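Local coordinates for protein neutral ceramidase (Pseudomonas aeruginosa, PDB 2ZWS) that hydrolyses the N-acyl bond of ceramides, giving sphingosine and a free fatty acid, with the help of zinc, and also runs the reverse synthesis, at residues W41-V46 / G236-F241; V57-D62 / V91-T96; H71-A76 / T122-V127; V392-M397 / A442-S447. One frame throughout, in Å; residues are numbered along the deposited sequence. Where two conformers were deposited one is given.

Contact 1 of 4, residues W41-V46 / G236-F241; sequences WARAFV and GFVAAF
Arg43 and Phe45 meet Val238 and Ala240 in a buried contact made by side chains, without a hydrogen bond across it, between two strands that are not neighbours in the sheet. The strand axes come within 7.6 Å and their directions differ by 107°, so the only close CA pairing is Arg43 with Ala240. The CG1 methyl of Val238 sits at the centre, 3.7 Å from Arg43 CG and equally 3.7 Å from Phe45 CZ. It gets there because it stands opposite the backbone N (chi1 -179°). The far end of the Phe45 ring also reaches Ala240, with CE1 3.6 Å from CB. Both strands belong to the large mixed sheet of the N-terminal part of the protein, strand 41-49 lying between strands 5-13 and 55-61, and strand 238-242 beside strand 194-200. The contact illustrates how two strands of one sheet that are not paired can still face each other through their side chains. Arg43 runs straight from CG to NE and passes the chain at Ala239, its CD lying 3.2 Å from Ala239 O. Its charged group has other partners: NE makes a salt bridge with Glu228 and NH1 one with Asp62. Glu228 also accepts a hydrogen bond from Ala239 N, while Ser224 of the same helix, 218-231, bonds to Ala239 O.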
loop_
_atom_site.group_PDB
_atom_site.type_symbol
_atom_site.label_atom_id
_atom_site.label_comp_id
_atom_site.label_asym_id
_atom_site.label_seq_id
_atom_site.Cartn_x
_atom_site.Cartn_y
_atom_site.Cartn_z
ATOM N N TRP A 41 -2.387 3.071 7.016
ATOM C CA TRP A 41 -3.064 4.373 6.858
ATOM C C TRP A 41 -3.290 4.696 5.392
ATOM O O TRP A 41 -2.521 4.241 4.485
ATOM C CB TRP A 41 -2.212 5.509 7.476
ATOM C CG TRP A 41 -1.949 5.220 8.937
ATOM C CD1 TRP A 41 -0.890 4.533 9.472
ATOM C CD2 TRP A 41 -2.794 5.590 10.041
ATOM N NE1 TRP A 41 -1.028 4.443 10.847
ATOM C CE2 TRP A 41 -2.193 5.078 11.219
ATOM C CE3 TRP A 41 -3.998 6.287 10.142
ATOM C CZ2 TRP A 41 -2.758 5.257 12.477
ATOM C CZ3 TRP A 41 -4.561 6.465 11.393
ATOM C CH2 TRP A 41 -3.949 5.944 12.546
ATOM N N ALA A 42 -4.381 5.425 5.151
ATOM C CA ALA A 42 -4.585 6.141 3.903
ATOM C C ALA A 42 -4.181 7.594 4.154
ATOM O O ALA A 42 -4.613 8.204 5.133
ATOM C CB ALA A 42 -6.046 6.095 3.491
ATOM N N ARG A 43 -3.359 8.123 3.264
ATOM C CA ARG A 43 -2.865 9.511 3.378
ATOM C C ARG A 43 -3.343 10.233 2.133
ATOM O O ARG A 43 -2.963 9.868 1.008
ATOM C CB ARG A 43 -1.327 9.498 3.448
ATOM C CG ARG A 43 -0.785 9.029 4.804
ATOM C CD ARG A 43 0.745 8.891 4.815
ATOM N NE ARG A 43 1.264 8.563 6.146
ATOM C CZ ARG A 43 1.411 7.319 6.605
ATOM N NH1 ARG A 43 1.090 6.294 5.823
ATOM N NH2 ARG A 43 1.884 7.090 7.840
ATOM N N ALA A 44 -4.201 11.223 2.324
ATOM C CA ALA A 44 -4.878 11.921 1.227
ATOM C C ALA A 44 -4.353 13.321 1.059
ATOM O O ALA A 44 -4.143 14.045 2.065
ATOM C CB ALA A 44 -6.380 11.986 1.482
ATOM N N PHE A 45 -4.209 13.719 -0.207
ATOM C CA PHE A 45 -3.655 15.037 -0.547
ATOM C C PHE A 45 -4.625 15.644 -1.531
ATOM O O PHE A 45 -4.706 15.218 -2.685
ATOM C CB PHE A 45 -2.276 14.892 -1.203
ATOM C CG PHE A 45 -1.264 14.238 -0.313
ATOM C CD1 PHE A 45 -1.294 12.852 -0.099
ATOM C CD2 PHE A 45 -0.309 15.009 0.364
ATOM C CE1 PHE A 45 -0.357 12.242 0.737
ATOM C CE2 PHE A 45 0.639 14.394 1.211
ATOM C CZ PHE A 45 0.613 13.019 1.385
ATOM N N VAL A 46 -5.388 16.611 -1.042
ATOM C CA VAL A 46 -6.319 17.343 -1.899
ATOM C C VAL A 46 -5.609 18.581 -2.393
ATOM O O VAL A 46 -5.018 19.295 -1.574
ATOM C CB VAL A 46 -7.596 17.784 -1.090
ATOM C CG1 VAL A 46 -8.497 18.619 -1.963
ATOM C CG2 VAL A 46 -8.352 16.563 -0.617
ATOM N N GLY A 236 -0.469 18.795 11.715
ATOM C CA GLY A 236 -0.260 17.354 11.575
ATOM C C GLY A 236 0.386 17.042 10.226
ATOM O O GLY A 236 -0.261 17.097 9.163
ATOM N N PHE A 237 1.669 16.709 10.282
ATOM C CA PHE A 237 2.443 16.438 9.078
ATOM C C PHE A 237 1.939 15.153 8.444
ATOM O O PHE A 237 1.661 14.162 9.154
ATOM C CB PHE A 237 3.908 16.269 9.437
ATOM C CG PHE A 237 4.809 16.406 8.271
ATOM C CD1 PHE A 237 5.325 15.290 7.602
ATOM C CD2 PHE A 237 5.143 17.677 7.815
ATOM C CE1 PHE A 237 6.154 15.446 6.482
ATOM C CE2 PHE A 237 5.973 17.833 6.727
ATOM C CZ PHE A 237 6.491 16.726 6.059
ATOM N N VAL A 238 1.813 15.173 7.111
ATOM C CA VAL A 238 1.509 13.946 6.367
ATOM C C VAL A 238 2.581 13.716 5.328
ATOM O O VAL A 238 2.810 14.557 4.447
ATOM C CB VAL A 238 0.112 13.986 5.719
ATOM C CG1 VAL A 238 -0.186 12.668 4.971
ATOM C CG2 VAL A 238 -0.970 14.265 6.797
ATOM N N ALA A 239 3.236 12.568 5.447
ATOM C CA ALA A 239 4.282 12.144 4.501
ATOM C C ALA A 239 3.890 10.822 3.877
ATOM O O ALA A 239 3.752 9.822 4.570
ATOM C CB ALA A 239 5.605 11.959 5.205
ATOM N N ALA A 240 3.697 10.835 2.566
ATOM C CA ALA A 240 3.435 9.590 1.811
ATOM C C ALA A 240 4.720 9.142 1.089
ATOM O O ALA A 240 5.387 9.934 0.453
ATOM C CB ALA A 240 2.301 9.789 0.789
ATOM N N PHE A 241 5.032 7.849 1.183
ATOM C CA PHE A 241 6.067 7.245 0.375
ATOM C C PHE A 241 5.388 6.316 -0.613
ATOM O O PHE A 241 4.866 5.241 -0.227
ATOM C CB PHE A 241 7.097 6.536 1.262
ATOM C CG PHE A 241 8.025 7.501 1.908
ATOM C CD1 PHE A 241 7.588 8.226 3.010
ATOM C CD2 PHE A 241 9.301 7.744 1.385
ATOM C CE1 PHE A 241 8.417 9.195 3.614
ATOM C CE2 PHE A 241 10.137 8.702 1.996
ATOM C CZ PHE A 241 9.679 9.435 3.083
#

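Contact 2 of 4, residues V57-D62 / V91-T96; sequences VYVNTD and VMLAAT. With FMT (formic acid), chain E.
Val59 and Leu93 form the apolar middle of a parallel strand pair, lying side by side with Val59 CB 3.9 Å from Leu93 CD2. Val57 and Val91 repeat the pattern on the same face, CG1 to CG2 at 3.6 Å. On the other face Met92 brings its sulfur to the edge of the Tyr58 ring, a Met-aromatic contact with SD 5.0 Å from the ring centroid and in the ring plane. Backbone bonds alternate from Val57 O to Thr96 N, and within this ladder Ala94 O takes two donors from Thr61. The N and OG1 of Thr61 approach it from opposite faces of the carbonyl plane, OG1 at 2.9 Å, a reach possible because OG1 is tucked between the backbone N and the carbonyl carbon (chi1 63°). Beyond this the edge turns polar. A water donates to Asp62 OD1 and accepts from Thr96 OG1 at 2.7 Å, while Asp62 OD2 accepts from Trp41 N and makes a salt bridge with Arg43. Asn60, inferred to bind substrate, donates from ND2 to formic acid O2 at 2.8 Å; this molecule probably came from the crystallisation liquor. The strands belong to a beta-alpha-beta unit connected by helix 68-81, and Thr96 leads directly into the zinc ligand His97. Helix 120-138 covers Val59, Thr61 and Leu93, and strand 238-242 meets Tyr58 and Asn60 on their face.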
loop_
_atom_site.group_PDB
_atom_site.type_symbol
_atom_site.label_atom_id
_atom_site.label_comp_id
_atom_site.label_asym_id
_atom_site.label_seq_id
_atom_site.Cartn_x
_atom_site.Cartn_y
_atom_site.Cartn_z
ATOM N N VAL A 57 -7.608 14.883 -5.971
ATOM C CA VAL A 57 -7.171 14.225 -4.738
ATOM C C VAL A 57 -6.360 12.964 -5.075
ATOM O O VAL A 57 -6.753 12.133 -5.916
ATOM C CB VAL A 57 -8.351 13.972 -3.736
ATOM C CG1 VAL A 57 -9.429 13.076 -4.335
ATOM C CG2 VAL A 57 -7.826 13.418 -2.410
ATOM N N TYR A 58 -5.211 12.863 -4.411
ATOM C CA TYR A 58 -4.330 11.709 -4.499
ATOM C C TYR A 58 -4.261 11.055 -3.116
ATOM O O TYR A 58 -4.089 11.749 -2.110
ATOM C CB TYR A 58 -2.919 12.169 -4.931
ATOM C CG TYR A 58 -1.875 11.107 -4.819
ATOM C CD1 TYR A 58 -1.106 10.965 -3.656
ATOM C CD2 TYR A 58 -1.667 10.230 -5.872
ATOM C CE1 TYR A 58 -0.149 9.966 -3.534
ATOM C CE2 TYR A 58 -0.689 9.223 -5.788
ATOM C CZ TYR A 58 0.051 9.096 -4.612
ATOM O OH TYR A 58 1.001 8.102 -4.528
ATOM N N VAL A 59 -4.518 9.745 -3.069
ATOM C CA VAL A 59 -4.453 9.013 -1.806
ATOM C C VAL A 59 -3.443 7.886 -1.923
ATOM O O VAL A 59 -3.532 7.069 -2.855
ATOM C CB VAL A 59 -5.862 8.429 -1.368
ATOM C CG1 VAL A 59 -5.769 7.794 -0.003
ATOM C CG2 VAL A 59 -6.972 9.514 -1.384
ATOM N N ASN A 60 -2.454 7.859 -1.028
ATOM C CA ASN A 60 -1.549 6.715 -0.994
ATOM C C ASN A 60 -1.870 5.858 0.241
ATOM O O ASN A 60 -2.125 6.393 1.323
ATOM C CB ASN A 60 -0.064 7.145 -0.973
ATOM C CG ASN A 60 0.882 6.017 -1.350
ATOM O OD1 ASN A 60 0.702 5.325 -2.360
ATOM N ND2 ASN A 60 1.921 5.877 -0.568
ATOM N N THR A 61 -1.939 4.540 0.049
ATOM C CA THR A 61 -2.411 3.630 1.080
ATOM C C THR A 61 -1.344 2.594 1.471
ATOM O O THR A 61 -0.597 2.063 0.609
ATOM C CB THR A 61 -3.688 2.869 0.597
ATOM O OG1 THR A 61 -3.368 2.054 -0.556
ATOM C CG2 THR A 61 -4.851 3.871 0.283
ATOM N N ASP A 62 -1.296 2.291 2.770
ATOM C CA ASP A 62 -0.408 1.255 3.291
ATOM C C ASP A 62 -0.988 -0.169 3.037
ATOM O O ASP A 62 -1.313 -0.895 3.987
ATOM C CB ASP A 62 -0.166 1.461 4.797
ATOM C CG ASP A 62 0.662 2.700 5.133
ATOM O OD1 ASP A 62 1.680 2.970 4.461
ATOM O OD2 ASP A 62 0.336 3.367 6.142
ATOM N N VAL A 91 -9.815 11.538 -8.754
ATOM C CA VAL A 91 -9.435 10.805 -7.544
ATOM C C VAL A 91 -8.449 9.714 -7.965
ATOM O O VAL A 91 -8.808 8.856 -8.804
ATOM C CB VAL A 91 -10.693 10.155 -6.849
ATOM C CG1 VAL A 91 -10.233 9.273 -5.687
ATOM C CG2 VAL A 91 -11.736 11.201 -6.394
ATOM N N MET A 92 -7.241 9.726 -7.387
ATOM C CA MET A 92 -6.246 8.677 -7.670
ATOM C C MET A 92 -5.930 7.950 -6.380
ATOM O O MET A 92 -5.592 8.575 -5.392
ATOM C CB MET A 92 -4.947 9.269 -8.259
ATOM C CG MET A 92 -3.932 8.216 -8.664
ATOM S SD MET A 92 -2.424 8.911 -9.381
ATOM C CE MET A 92 -3.069 9.689 -10.877
ATOM N N LEU A 93 -6.016 6.619 -6.425
ATOM C CA LEU A 93 -5.712 5.792 -5.252
ATOM C C LEU A 93 -4.504 4.946 -5.572
ATOM O O LEU A 93 -4.481 4.319 -6.621
ATOM C CB LEU A 93 -6.902 4.867 -4.936
ATOM C CG LEU A 93 -8.286 5.494 -4.770
ATOM C CD1 LEU A 93 -9.292 4.397 -4.419
ATOM C CD2 LEU A 93 -8.323 6.597 -3.700
ATOM N N ALA A 94 -3.485 4.948 -4.724
ATOM C CA ALA A 94 -2.283 4.164 -4.971
ATOM C C ALA A 94 -1.873 3.447 -3.700
ATOM O O ALA A 94 -2.358 3.761 -2.606
ATOM C CB ALA A 94 -1.194 5.060 -5.466
ATOM N N ALA A 95 -1.018 2.444 -3.842
ATOM C CA ALA A 95 -0.588 1.646 -2.697
ATOM C C ALA A 95 0.939 1.592 -2.596
ATOM O O ALA A 95 1.656 1.672 -3.616
ATOM C CB ALA A 95 -1.114 0.240 -2.882
ATOM N N THR A 96 1.406 1.369 -1.371
ATOM C CA THR A 96 2.837 1.269 -1.090
ATOM C C THR A 96 3.396 -0.133 -1.429
ATOM O O THR A 96 4.632 -0.314 -1.494
ATOM C CB THR A 96 3.119 1.445 0.412
ATOM O OG1 THR A 96 2.412 0.410 1.129
ATOM C CG2 THR A 96 2.770 2.849 0.897
HETATM C C FMT E . 3.515 5.872 2.781
HETATM O O1 FMT E . 3.613 4.993 3.700
HETATM O O2 FMT E . 2.502 6.334 2.165
HETATM O O HOH W 1 2.228 4.194 -4.451
HETATM O O HOH W 2 2.846 0.748 3.735
#

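Contact 3 of 4, residues H71-A76 / T122-V127; sequences HLKVLA and TFNAIV
Val127 N donates to Phe123 O at 3.0 Å, a helical bond that sets these two residues one turn apart on helix 120-138, where both meet Lys73. The contact is helix-on-helix packing: helix 68-81, the connection of a beta-alpha-beta unit, lies beside helix 120-138 against the same face of the sheet. The two short segments cross at -48° with axes 10.1 Å apart, a separation spanned by side chains. Val127 points at helix 68-81 and its two methyls divide the work, CG1 lying 3.6 Å from Lys73 CG and CG2 touching Lys73 CB. The same CG2 rests over one face of the ring of Phe123, one turn earlier on the same helix, near the edge of that ring. Phe123 is held by further aromatic partners, Phe118 and His107. Here a lysine serves an interface through its methylenes: the contacts within 4.2 Å are made by CB and CG, whereas the course of the outer chain, modelled in two conformers, is doubtful. Val74, itself buried, also touches Val127: its CG2 lies 4.1 Å from Val127 CG1 and 4.0 Å from the carbonyl oxygen, Val127 O.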
loop_
_atom_site.group_PDB
_atom_site.type_symbol
_atom_site.label_atom_id
_atom_site.label_comp_id
_atom_site.label_asym_id
_atom_site.label_seq_id
_atom_site.Cartn_x
_atom_site.Cartn_y
_atom_site.Cartn_z
ATOM N N HIS A 71 -11.477 0.640 -5.422
ATOM C CA HIS A 71 -11.634 1.848 -6.239
ATOM C C HIS A 71 -13.105 2.135 -6.543
ATOM O O HIS A 71 -13.596 3.252 -6.315
ATOM C CB HIS A 71 -10.821 1.643 -7.520
ATOM C CG HIS A 71 -10.916 2.766 -8.493
ATOM N ND1 HIS A 71 -11.488 2.607 -9.737
ATOM C CD2 HIS A 71 -10.462 4.047 -8.444
ATOM C CE1 HIS A 71 -11.410 3.746 -10.403
ATOM N NE2 HIS A 71 -10.789 4.632 -9.643
ATOM N N LEU A 72 -13.834 1.121 -6.975
ATOM C CA LEU A 72 -15.240 1.308 -7.364
ATOM C C LEU A 72 -16.105 1.733 -6.180
ATOM O O LEU A 72 -16.955 2.590 -6.328
ATOM C CB LEU A 72 -15.790 0.018 -8.012
ATOM C CG LEU A 72 -15.143 -0.348 -9.355
ATOM C CD1 LEU A 72 -15.621 -1.741 -9.843
ATOM C CD2 LEU A 72 -15.394 0.720 -10.428
ATOM N N LYS A 73 -15.881 1.123 -5.020
ATOM C CA LYS A 73 -16.708 1.403 -3.852
ATOM C C LYS A 73 -16.346 2.756 -3.276
ATOM O O LYS A 73 -17.228 3.498 -2.860
ATOM C CB LYS A 73 -16.591 0.295 -2.800
ATOM C CG LYS A 73 -17.522 0.480 -1.589
ATOM C CD LYS A 73 -19.022 0.376 -1.966
ATOM C CE LYS A 73 -19.857 0.019 -0.756
ATOM N NZ LYS A 73 -19.308 -1.207 -0.088
ATOM N N VAL A 74 -15.051 3.077 -3.251
ATOM C CA VAL A 74 -14.655 4.405 -2.783
ATOM C C VAL A 74 -15.313 5.486 -3.662
ATOM O O VAL A 74 -15.856 6.477 -3.155
ATOM C CB VAL A 74 -13.113 4.563 -2.738
ATOM C CG1 VAL A 74 -12.695 6.044 -2.633
ATOM C CG2 VAL A 74 -12.510 3.749 -1.573
ATOM N N LEU A 75 -15.282 5.327 -4.976
ATOM C CA LEU A 75 -15.890 6.325 -5.850
ATOM C C LEU A 75 -17.385 6.463 -5.615
ATOM O O LEU A 75 -17.911 7.578 -5.597
ATOM C CB LEU A 75 -15.616 6.010 -7.317
ATOM C CG LEU A 75 -14.196 6.329 -7.743
ATOM C CD1 LEU A 75 -13.929 5.692 -9.095
ATOM C CD2 LEU A 75 -13.973 7.844 -7.782
ATOM N N ALA A 76 -18.079 5.335 -5.455
ATOM C CA ALA A 76 -19.507 5.401 -5.175
ATOM C C ALA A 76 -19.782 6.162 -3.884
ATOM O O ALA A 76 -20.701 6.984 -3.830
ATOM C CB ALA A 76 -20.095 3.984 -5.097
ATOM N N THR A 122 -12.242 -6.622 6.368
ATOM C CA THR A 122 -11.018 -5.936 5.966
ATOM C C THR A 122 -11.288 -5.027 4.760
ATOM O O THR A 122 -10.880 -3.822 4.756
ATOM C CB THR A 122 -9.937 -6.980 5.669
ATOM O OG1 THR A 122 -9.530 -7.594 6.902
ATOM C CG2 THR A 122 -8.709 -6.389 4.951
ATOM N N PHE A 123 -12.026 -5.556 3.784
ATOM C CA PHE A 123 -12.436 -4.731 2.632
ATOM C C PHE A 123 -13.165 -3.453 3.084
ATOM O O PHE A 123 -12.818 -2.330 2.683
ATOM C CB PHE A 123 -13.306 -5.559 1.663
ATOM C CG PHE A 123 -13.901 -4.752 0.545
ATOM C CD1 PHE A 123 -15.196 -4.204 0.675
ATOM C CD2 PHE A 123 -13.193 -4.538 -0.650
ATOM C CE1 PHE A 123 -15.754 -3.433 -0.362
ATOM C CE2 PHE A 123 -13.750 -3.752 -1.684
ATOM C CZ PHE A 123 -15.025 -3.213 -1.541
ATOM N N ASN A 124 -14.159 -3.632 3.930
ATOM C CA ASN A 124 -14.950 -2.495 4.359
ATOM C C ASN A 124 -14.112 -1.468 5.122
ATOM O O ASN A 124 -14.341 -0.256 4.975
ATOM C CB ASN A 124 -16.124 -2.936 5.241
ATOM C CG ASN A 124 -17.228 -3.697 4.495
ATOM O OD1 ASN A 124 -18.057 -4.392 5.137
ATOM N ND2 ASN A 124 -17.318 -3.520 3.207
ATOM N N ALA A 125 -13.161 -1.922 5.953
ATOM C CA ALA A 125 -12.295 -0.984 6.710
ATOM C C ALA A 125 -11.437 -0.151 5.767
ATOM O O ALA A 125 -11.149 1.032 6.051
ATOM C CB ALA A 125 -11.415 -1.729 7.681
ATOM N N ILE A 126 -10.981 -0.797 4.686
ATOM C CA ILE A 126 -10.129 -0.126 3.700
ATOM C C ILE A 126 -10.920 0.967 2.969
ATOM O O ILE A 126 -10.502 2.141 2.914
ATOM C CB ILE A 126 -9.480 -1.134 2.746
ATOM C CG1 ILE A 126 -8.468 -1.989 3.521
ATOM C CG2 ILE A 126 -8.858 -0.450 1.536
ATOM C CD1 ILE A 126 -7.987 -3.226 2.759
ATOM N N VAL A 127 -12.103 0.601 2.486
ATOM C CA VAL A 127 -12.960 1.564 1.795
ATOM C C VAL A 127 -13.288 2.726 2.719
ATOM O O VAL A 127 -13.143 3.907 2.375
ATOM C CB VAL A 127 -14.264 0.914 1.304
ATOM C CG1 VAL A 127 -15.284 1.979 0.808
ATOM C CG2 VAL A 127 -13.925 -0.119 0.203
#

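Contact 4 of 4, residues V392-M397 / A442-S447; sequences VLPIQM and ANAYAS. With FMT (formic acid), chain D.
Pro394 presses on a residue of unusual backbone shape: Asn443 has a positive phi (72°), and its CB lies 3.5 Å from Pro394 CG. The kink is accompanied by a weak bond from Ala444 N to Ala442 O at 2.9 Å, closing the chain as in a gamma turn. Beyond the kink, the loop offers alternate residues to strand 392-400. Ala444 CB meets Pro394 CD at 3.6 Å, and Ala446 CB is met by both methyls of Leu393, with CD1 at 3.7 Å. At the other end Gln396 stretches out from the strand with CG opposite the backbone N (chi1 -172°), bringing its amide to that of Asn443. Gln396 NE2 donates to Val91 O of strand 91-95, in the other sheet. Between these inward alanines Tyr445 points away from the strand, and its backbone N donates to formic acid O1 at 2.9 Å with an angle of 162°. The formic acid, probably from the crystallisation liquor, is also bound by Gln68 N and Ser106 OG, and Tyr445, Gln68 and Ser106 are all inferred to bind substrate. Tyr445 OH bonds to the zinc ligand Glu411, so this strand-backed loop forms part of the zinc-dependent active site of the ceramidase.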
loop_
_atom_site.group_PDB
_atom_site.type_symbol
_atom_site.label_atom_id
_atom_site.label_comp_id
_atom_site.label_asym_id
_atom_site.label_seq_id
_atom_site.Cartn_x
_atom_site.Cartn_y
_atom_site.Cartn_z
ATOM N N VAL A 392 -10.927 -5.104 -17.355
ATOM C CA VAL A 392 -11.224 -3.696 -17.646
ATOM C C VAL A 392 -10.412 -2.906 -16.639
ATOM O O VAL A 392 -10.603 -3.078 -15.434
ATOM C CB VAL A 392 -12.739 -3.378 -17.507
ATOM C CG1 VAL A 392 -12.991 -1.850 -17.594
ATOM C CG2 VAL A 392 -13.561 -4.186 -18.530
ATOM N N LEU A 393 -9.493 -2.087 -17.131
ATOM C CA LEU A 393 -8.485 -1.486 -16.249
ATOM C C LEU A 393 -8.453 0.035 -16.352
ATOM O O LEU A 393 -8.657 0.587 -17.435
ATOM C CB LEU A 393 -7.094 -2.064 -16.563
ATOM C CG LEU A 393 -6.936 -3.563 -16.224
ATOM C CD1 LEU A 393 -5.638 -4.034 -16.764
ATOM C CD2 LEU A 393 -7.006 -3.763 -14.714
ATOM N N PRO A 394 -8.227 0.717 -15.214
ATOM C CA PRO A 394 -8.211 2.169 -15.201
ATOM C C PRO A 394 -6.858 2.702 -15.669
ATOM O O PRO A 394 -5.795 2.189 -15.253
ATOM C CB PRO A 394 -8.412 2.500 -13.716
ATOM C CG PRO A 394 -7.720 1.363 -12.976
ATOM C CD PRO A 394 -7.957 0.134 -13.880
ATOM N N ILE A 395 -6.924 3.733 -16.517
ATOM C CA ILE A 395 -5.747 4.479 -16.928
ATOM C C ILE A 395 -6.052 5.936 -16.537
ATOM O O ILE A 395 -7.142 6.448 -16.841
ATOM C CB ILE A 395 -5.538 4.383 -18.463
ATOM C CG1 ILE A 395 -5.339 2.913 -18.947
ATOM C CG2 ILE A 395 -4.401 5.311 -18.915
ATOM C CD1 ILE A 395 -4.134 2.250 -18.327
ATOM N N GLN A 396 -5.110 6.609 -15.872
ATOM C CA GLN A 396 -5.366 7.927 -15.330
ATOM C C GLN A 396 -4.098 8.756 -15.364
ATOM O O GLN A 396 -2.985 8.233 -15.146
ATOM C CB GLN A 396 -5.826 7.775 -13.880
ATOM C CG GLN A 396 -6.309 9.098 -13.264
ATOM C CD GLN A 396 -6.802 8.885 -11.860
ATOM O OE1 GLN A 396 -6.114 8.253 -11.070
ATOM N NE2 GLN A 396 -8.012 9.392 -11.542
ATOM N N MET A 397 -4.284 10.060 -15.584
ATOM C CA MET A 397 -3.194 11.031 -15.499
ATOM C C MET A 397 -3.704 12.305 -14.860
ATOM O O MET A 397 -4.813 12.763 -15.171
ATOM C CB MET A 397 -2.629 11.387 -16.876
ATOM C CG MET A 397 -1.944 10.259 -17.613
ATOM S SD MET A 397 -1.368 10.700 -19.268
ATOM C CE MET A 397 -0.283 12.082 -18.891
ATOM N N ALA A 442 -1.707 1.707 -8.865
ATOM C CA ALA A 442 -2.797 2.701 -8.710
ATOM C C ALA A 442 -4.130 2.234 -9.305
ATOM O O ALA A 442 -4.169 1.724 -10.448
ATOM C CB ALA A 442 -2.404 4.045 -9.338
ATOM N N ASN A 443 -5.207 2.408 -8.525
ATOM C CA ASN A 443 -6.597 2.251 -8.959
ATOM C C ASN A 443 -7.101 0.831 -9.231
ATOM O O ASN A 443 -8.309 0.596 -9.124
ATOM C CB ASN A 443 -6.944 3.170 -10.138
ATOM C CG ASN A 443 -6.743 4.649 -9.829
ATOM O OD1 ASN A 443 -6.314 5.416 -10.719
ATOM N ND2 ASN A 443 -7.096 5.068 -8.628
ATOM N N ALA A 444 -6.211 -0.094 -9.592
ATOM C CA ALA A 444 -6.547 -1.526 -9.690
ATOM C C ALA A 444 -5.245 -2.281 -9.602
ATOM O O ALA A 444 -4.174 -1.662 -9.490
ATOM C CB ALA A 444 -7.279 -1.843 -10.989
ATOM N N TYR A 445 -5.322 -3.604 -9.663
ATOM C CA TYR A 445 -4.096 -4.395 -9.684
ATOM C C TYR A 445 -4.213 -5.500 -10.698
ATOM O O TYR A 445 -5.098 -6.342 -10.610
ATOM C CB TYR A 445 -3.829 -4.970 -8.296
ATOM C CG TYR A 445 -2.550 -5.749 -8.257
ATOM C CD1 TYR A 445 -1.306 -5.109 -8.152
ATOM C CD2 TYR A 445 -2.579 -7.137 -8.371
ATOM C CE1 TYR A 445 -0.109 -5.865 -8.159
ATOM C CE2 TYR A 445 -1.416 -7.884 -8.339
ATOM C CZ TYR A 445 -0.179 -7.253 -8.250
ATOM O OH TYR A 445 0.970 -7.990 -8.236
ATOM N N ALA A 446 -3.301 -5.495 -11.670
ATOM C CA ALA A 446 -3.329 -6.497 -12.745
ATOM C C ALA A 446 -1.918 -7.068 -12.917
ATOM O O ALA A 446 -1.402 -7.168 -14.038
ATOM C CB ALA A 446 -3.859 -5.860 -14.029
ATOM N N SER A 447 -1.327 -7.477 -11.800
ATOM C CA SER A 447 -0.053 -8.188 -11.779
ATOM C C SER A 447 1.105 -7.386 -12.382
ATOM O O SER A 447 1.239 -6.234 -12.103
ATOM C CB SER A 447 -0.242 -9.594 -12.386
ATOM O OG SER A 447 -1.132 -10.338 -11.561
HETATM C C FMT D . -7.982 -6.111 -8.993
HETATM O O1 FMT D . -7.830 -4.880 -9.187
HETATM O O2 FMT D . -8.878 -6.600 -8.270
#

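How the contacts relate
All four contacts lie in the larger, N-terminal part of the protein, and differences in chemistry follow their places in it. Contacts 1, 2 and 4 are buried throughout; contact 3 has partly exposed residues. Contacts 1 and 2 share a sheet: strands 41-49 and 55-61 are neighbours, joined by Phe45 N to Tyr58 O at 2.7 Å. Contact 2 is ordered by backbone bonds, whereas contacts 1, 3 and 4 rest mainly on apolar side chains. Helix 68-81 of contact 3 packs on contact 2 through His71 and Val74 against Leu93. Contact 4 sets a loop against a strand of a separate sheet, yet Asn443 N meets Leu93 O of contact 2 at 2.8 Å, linking the active-site loop to the central strands.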